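PDB 3TCS: racemase, putative from Roseobacter denitrificans, which binds magnesium and D-alanine in a TIM-barrel active site of the mandelate racemase/muconate lactonizing enzyme family, and may act as a racemase or hydro-lyase. Local coordinates for residues F163-V168 and G329-F334; V304-A309 and M319-A324. All coordinates share one frame; numbering follows the deposited sequence.

In the fold
Both contacts are buried within the enolase-like C-terminal barrel, and both reach the bound D-alanine. Contact 1 lies inside the barrel, where side chains of strands 165-169 and 332-335 meet across strand 132-139; it joins a charged pair at the pocket to apolar pairs further from it. Contact 2 lies between the wall segment 304-309 and the outer helix 314-322 and is wholly apolar; its pocket residues His-307 and Ala-309 take no part in the packing on the helix. With centres about 11 Å apart, the two are tied directly: Gly-329 N is probably hydrogen-bonded to Val-304 O, and Cys-308 N to Glu-333 OE1. Strand 332-335 follows helix 314-322 in the chain.

Contact 1 of 2, residues F163-V168 and G329-F334; sequences FTAFKV and GKYLEF. With DAL (D-alanine), chain L.
Lys-167 and Glu-333 form the polar part of this contact, a salt bridge with NZ 3.2 Å from OE2. The lysine side chain leaves with CG anti to the backbone N (chi1 -172°) and bends at chi3 (80°), which carries NZ to the ligand, 2.8 Å from the D-alanine N. Tyr-137 OH and the metal ligand Glu-231 also hold NZ, while Ser-139 OG binds Glu-333 OE2. The exact place of OE2 is less certain than the rest, as it sits too close to the ligand methyl. Both residues belong to the D-alanine pocket, in the position expected of an active site at the C-terminal ends of the barrel strands.

The remaining contacts are apolar. CB of Ala-165 approaches the Tyr-331 ring obliquely, 3.7 Å from CD1 and 3.8 Å from CE1, and CB of Lys-330 lies over the centre of one face of that ring. Phe-163 brings CZ to within 3.7 Å of Phe-334 CD2; the two rings meet obliquely, their planes at 39°.

Strand 132-139 runs between strands 165-169 and 332-335 in the sheet, parallel to both, so these side chains meet without any backbone pairing. Phe-163 also packs on Leu-157 of helix 147-161, and Leu-332 turns to helix 314-322.

Contact 2 of 2, residues V304-A309 and M319-A324; sequences VTPHCA and MHLLRA. With DAL (D-alanine), chain L.
Pro-306 meets the last turn of helix 314-322 through its ring carbons, CD lying 3.7 Å from CD2 of Leu-322. This is the tight part of the contact. The proline ring and the Leu-322 side chain lie alongside each other, pointing opposite ways, and the same methyl also rests 3.9 Å from the carbonyl oxygen of Val-304. Leu-322 reaches this position with CG beside the backbone N and anti to the carbonyl carbon (chi1 -71°), which swings its end toward the loop although its CB does not point there. At this end of the helix Leu-322 is partly exposed, while Pro-306, Leu-321 and Val-304 are buried.

Packing is looser around Leu-321, whose CD2 stays 4.2 Å from Pro-306 CG, the two side chains crossing at a slant. Val-304 faces the helix too, but its side chain remains 5.3 Å from it. The segment 304-309 follows helix 287-300 on the barrel wall, linked by backbone bonds from Thr-305 to Val-277 and from His-307 to Pro-279. Through Pro-306, helix 314-322 packs behind a wall segment of the enolase-like TIM barrel that also lines the active site. Leu-322 also touches Leu-332 of strand 332-335.

On the pocket side the segment meets the ligand instead of the helix. His-307 presents the edge of its imidazole to D-alanine, with CD2 3.1 Å from the ligand N and the ligand C in the ring plane; its ND1 is hydrogen-bonded to Asp-280 OD2. With the imidazole replaced by the methyl of an alanine, Asp-280 would probably lose this hydrogen-bonding partner and a gap would open beside the ligand N. Ala-309 CB lies 3.6 Å from the ligand CB. Lys-94 of the second subunit packs against His-307.

Contact 1 of 2, residues F163-V168 and G329-F334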
# COMPACT_ATOMS: atom_id res chain seq x y z
N PHE B 163 -26.68 10.45 23.19
CA PHE B 163 -25.42 9.69 23.19
C PHE B 163 -24.98 9.42 24.62
O PHE B 163 -25.15 10.27 25.49
CB PHE B 163 -24.30 10.47 22.49
CG PHE B 163 -24.49 10.63 21.01
CD1 PHE B 163 -24.39 9.54 20.16
CD2 PHE B 163 -24.71 11.89 20.46
CE1 PHE B 163 -24.52 9.69 18.78
CE2 PHE B 163 -24.84 12.06 19.09
CZ PHE B 163 -24.74 10.95 18.24
N THR B 164 -24.40 8.24 24.86
CA THR B 164 -23.90 7.89 26.19
C THR B 164 -22.44 7.42 26.12
O THR B 164 -21.93 6.79 27.05
CB THR B 164 -24.75 6.80 26.87
OG1 THR B 164 -24.71 5.60 26.07
CG2 THR B 164 -26.20 7.26 27.02
N ALA B 165 -21.79 7.72 25.00
CA ALA B 165 -20.39 7.37 24.77
C ALA B 165 -19.82 8.48 23.89
O ALA B 165 -20.49 8.97 22.99
CB ALA B 165 -20.29 6.01 24.06
N PHE B 166 -18.58 8.88 24.18
CA PHE B 166 -17.94 9.98 23.46
C PHE B 166 -16.45 9.76 23.27
O PHE B 166 -15.77 9.29 24.18
CB PHE B 166 -18.13 11.28 24.25
CG PHE B 166 -19.56 11.58 24.59
CD1 PHE B 166 -20.31 12.42 23.78
CD2 PHE B 166 -20.17 10.95 25.67
CE1 PHE B 166 -21.67 12.63 24.04
CE2 PHE B 166 -21.53 11.15 25.93
CZ PHE B 166 -22.28 11.99 25.11
N LYS B 167 -15.93 10.11 22.09
CA LYS B 167 -14.51 9.98 21.83
C LYS B 167 -13.90 11.33 21.42
O LYS B 167 -14.45 12.05 20.59
CB LYS B 167 -14.23 8.95 20.72
CG LYS B 167 -12.73 8.65 20.56
CD LYS B 167 -12.46 7.42 19.68
CE LYS B 167 -12.55 7.73 18.19
NZ LYS B 167 -12.32 6.48 17.38
N VAL B 168 -12.77 11.68 22.03
CA VAL B 168 -12.09 12.92 21.73
C VAL B 168 -10.66 12.59 21.31
O VAL B 168 -10.29 11.42 21.24
CB VAL B 168 -12.09 13.89 22.95
CG1 VAL B 168 -13.52 14.25 23.31
CG2 VAL B 168 -11.37 13.25 24.13
N GLY B 329 -18.16 -5.02 19.08
CA GLY B 329 -17.72 -4.20 20.19
C GLY B 329 -18.93 -3.51 20.81
O GLY B 329 -20.07 -3.86 20.49
N LYS B 330 -18.69 -2.51 21.65
CA LYS B 330 -19.76 -1.82 22.37
C LYS B 330 -20.57 -0.79 21.60
O LYS B 330 -21.70 -0.48 22.00
CB LYS B 330 -19.18 -1.13 23.61
CG LYS B 330 -18.34 -2.01 24.52
CD LYS B 330 -17.62 -1.15 25.54
CE LYS B 330 -16.61 -1.95 26.35
NZ LYS B 330 -15.90 -1.11 27.35
N TYR B 331 -20.03 -0.26 20.52
CA TYR B 331 -20.74 0.80 19.81
C TYR B 331 -20.19 1.14 18.43
O TYR B 331 -19.07 0.78 18.08
CB TYR B 331 -20.75 2.07 20.68
CG TYR B 331 -19.57 2.16 21.64
CD1 TYR B 331 -19.75 2.54 22.97
CD2 TYR B 331 -18.28 1.81 21.24
CE1 TYR B 331 -18.69 2.56 23.87
CE2 TYR B 331 -17.20 1.82 22.14
CZ TYR B 331 -17.42 2.20 23.45
OH TYR B 331 -16.38 2.17 24.36
N LEU B 332 -21.01 1.86 17.68
CA LEU B 332 -20.70 2.32 16.33
C LEU B 332 -20.04 3.70 16.41
O LEU B 332 -20.55 4.59 17.08
CB LEU B 332 -22.00 2.48 15.53
CG LEU B 332 -21.91 3.16 14.16
CD1 LEU B 332 -21.59 2.11 13.11
CD2 LEU B 332 -23.24 3.85 13.84
N GLU B 333 -18.90 3.88 15.74
CA GLU B 333 -18.27 5.19 15.75
C GLU B 333 -19.20 6.11 14.96
O GLU B 333 -19.63 5.78 13.86
CB GLU B 333 -16.89 5.16 15.08
CG GLU B 333 -16.32 6.56 14.88
CD GLU B 333 -14.84 6.57 14.57
OE1 GLU B 333 -14.32 5.63 13.93
OE2 GLU B 333 -14.19 7.55 14.98
N PHE B 334 -19.54 7.26 15.53
CA PHE B 334 -20.45 8.17 14.85
C PHE B 334 -19.91 9.59 14.85
O PHE B 334 -19.94 10.27 15.87
CB PHE B 334 -21.82 8.13 15.52
CG PHE B 334 -22.91 8.75 14.70
CD1 PHE B 334 -23.51 8.05 13.66
CD2 PHE B 334 -23.33 10.05 14.95
CE1 PHE B 334 -24.51 8.63 12.88
CE2 PHE B 334 -24.33 10.65 14.18
CZ PHE B 334 -24.92 9.93 13.15
N DAL L . -11.16 6.57 14.82
CA DAL L . -10.90 7.98 14.50
CB DAL L . -12.05 8.56 13.68
C DAL L . -9.64 8.10 13.71
O DAL L . -8.61 7.73 14.17

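Contact 2 of 2, residues V304-A309 and M319-A324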
# COMPACT_ATOMS: atom_id res chain seq x y z
N VAL B 304 -14.76 -6.57 17.94
CA VAL B 304 -14.54 -5.71 16.79
C VAL B 304 -15.35 -4.42 16.90
O VAL B 304 -16.58 -4.45 16.99
CB VAL B 304 -14.95 -6.43 15.48
CG1 VAL B 304 -14.67 -5.53 14.27
CG2 VAL B 304 -14.21 -7.76 15.36
N THR B 305 -14.65 -3.29 16.91
CA THR B 305 -15.29 -1.98 16.98
C THR B 305 -14.70 -1.22 15.79
O THR B 305 -13.71 -0.50 15.90
CB THR B 305 -14.94 -1.28 18.31
OG1 THR B 305 -15.42 -2.09 19.39
CG2 THR B 305 -15.59 0.10 18.39
N PRO B 306 -15.33 -1.40 14.62
CA PRO B 306 -14.87 -0.76 13.38
C PRO B 306 -14.72 0.76 13.40
O PRO B 306 -15.35 1.47 14.19
CB PRO B 306 -15.90 -1.21 12.35
CG PRO B 306 -16.44 -2.50 12.92
CD PRO B 306 -16.56 -2.16 14.38
N HIS B 307 -13.88 1.23 12.49
CA HIS B 307 -13.64 2.65 12.31
C HIS B 307 -14.51 3.12 11.14
O HIS B 307 -14.55 2.48 10.10
CB HIS B 307 -12.16 2.89 11.99
CG HIS B 307 -11.87 4.23 11.38
ND1 HIS B 307 -12.08 4.50 10.05
CD2 HIS B 307 -11.36 5.36 11.93
CE1 HIS B 307 -11.71 5.75 9.80
NE2 HIS B 307 -11.27 6.29 10.92
N CYS B 308 -15.24 4.21 11.35
CA CYS B 308 -16.07 4.84 10.32
C CYS B 308 -16.15 6.27 10.82
O CYS B 308 -16.81 6.56 11.81
CB CYS B 308 -17.45 4.17 10.17
SG CYS B 308 -18.37 3.65 11.64
N ALA B 309 -15.45 7.17 10.12
CA ALA B 309 -15.34 8.56 10.56
C ALA B 309 -16.09 9.67 9.83
O ALA B 309 -15.82 10.84 10.06
CB ALA B 309 -13.86 8.93 10.64
N MET B 319 -22.77 -0.19 10.32
CA MET B 319 -24.00 -0.46 11.05
C MET B 319 -24.52 -1.86 10.68
O MET B 319 -24.91 -2.63 11.56
CB MET B 319 -25.06 0.60 10.72
CG MET B 319 -24.82 1.94 11.40
SD MET B 319 -25.72 3.30 10.62
CE MET B 319 -27.43 2.65 10.64
N HIS B 320 -24.53 -2.18 9.39
CA HIS B 320 -25.00 -3.50 8.96
C HIS B 320 -24.08 -4.60 9.49
O HIS B 320 -24.55 -5.64 9.94
CB HIS B 320 -25.06 -3.60 7.44
CG HIS B 320 -26.30 -3.01 6.84
ND1 HIS B 320 -26.51 -1.65 6.72
CD2 HIS B 320 -27.40 -3.61 6.31
CE1 HIS B 320 -27.68 -1.44 6.15
NE2 HIS B 320 -28.24 -2.60 5.89
N LEU B 321 -22.78 -4.36 9.43
CA LEU B 321 -21.82 -5.35 9.91
C LEU B 321 -22.01 -5.62 11.40
O LEU B 321 -22.03 -6.77 11.83
CB LEU B 321 -20.38 -4.87 9.67
CG LEU B 321 -19.29 -5.86 10.09
CD1 LEU B 321 -19.27 -7.04 9.12
CD2 LEU B 321 -17.93 -5.18 10.11
N LEU B 322 -22.16 -4.55 12.19
CA LEU B 322 -22.33 -4.68 13.63
C LEU B 322 -23.62 -5.40 14.02
O LEU B 322 -23.72 -5.92 15.13
CB LEU B 322 -22.26 -3.31 14.30
CG LEU B 322 -20.87 -2.66 14.34
CD1 LEU B 322 -20.98 -1.27 14.94
CD2 LEU B 322 -19.91 -3.52 15.17
N ARG B 323 -24.61 -5.42 13.13
CA ARG B 323 -25.87 -6.10 13.41
C ARG B 323 -25.74 -7.58 13.03
O ARG B 323 -26.69 -8.34 13.20
CB ARG B 323 -27.02 -5.50 12.61
CG ARG B 323 -27.54 -4.14 13.09
CD ARG B 323 -28.19 -4.20 14.48
NE ARG B 323 -29.19 -5.26 14.61
CZ ARG B 323 -29.89 -5.48 15.72
NH1 ARG B 323 -29.69 -4.71 16.79
NH2 ARG B 323 -30.76 -6.47 15.78
N ALA B 324 -24.58 -7.97 12.52
CA ALA B 324 -24.41 -9.35 12.10
C ALA B 324 -23.27 -10.15 12.74
O ALA B 324 -23.42 -11.34 12.98
CB ALA B 324 -24.27 -9.40 10.59
N DAL L . -11.16 6.57 14.82
CA DAL L . -10.90 7.98 14.50
CB DAL L . -12.05 8.56 13.68
C DAL L . -9.64 8.10 13.71
O DAL L . -8.61 7.73 14.17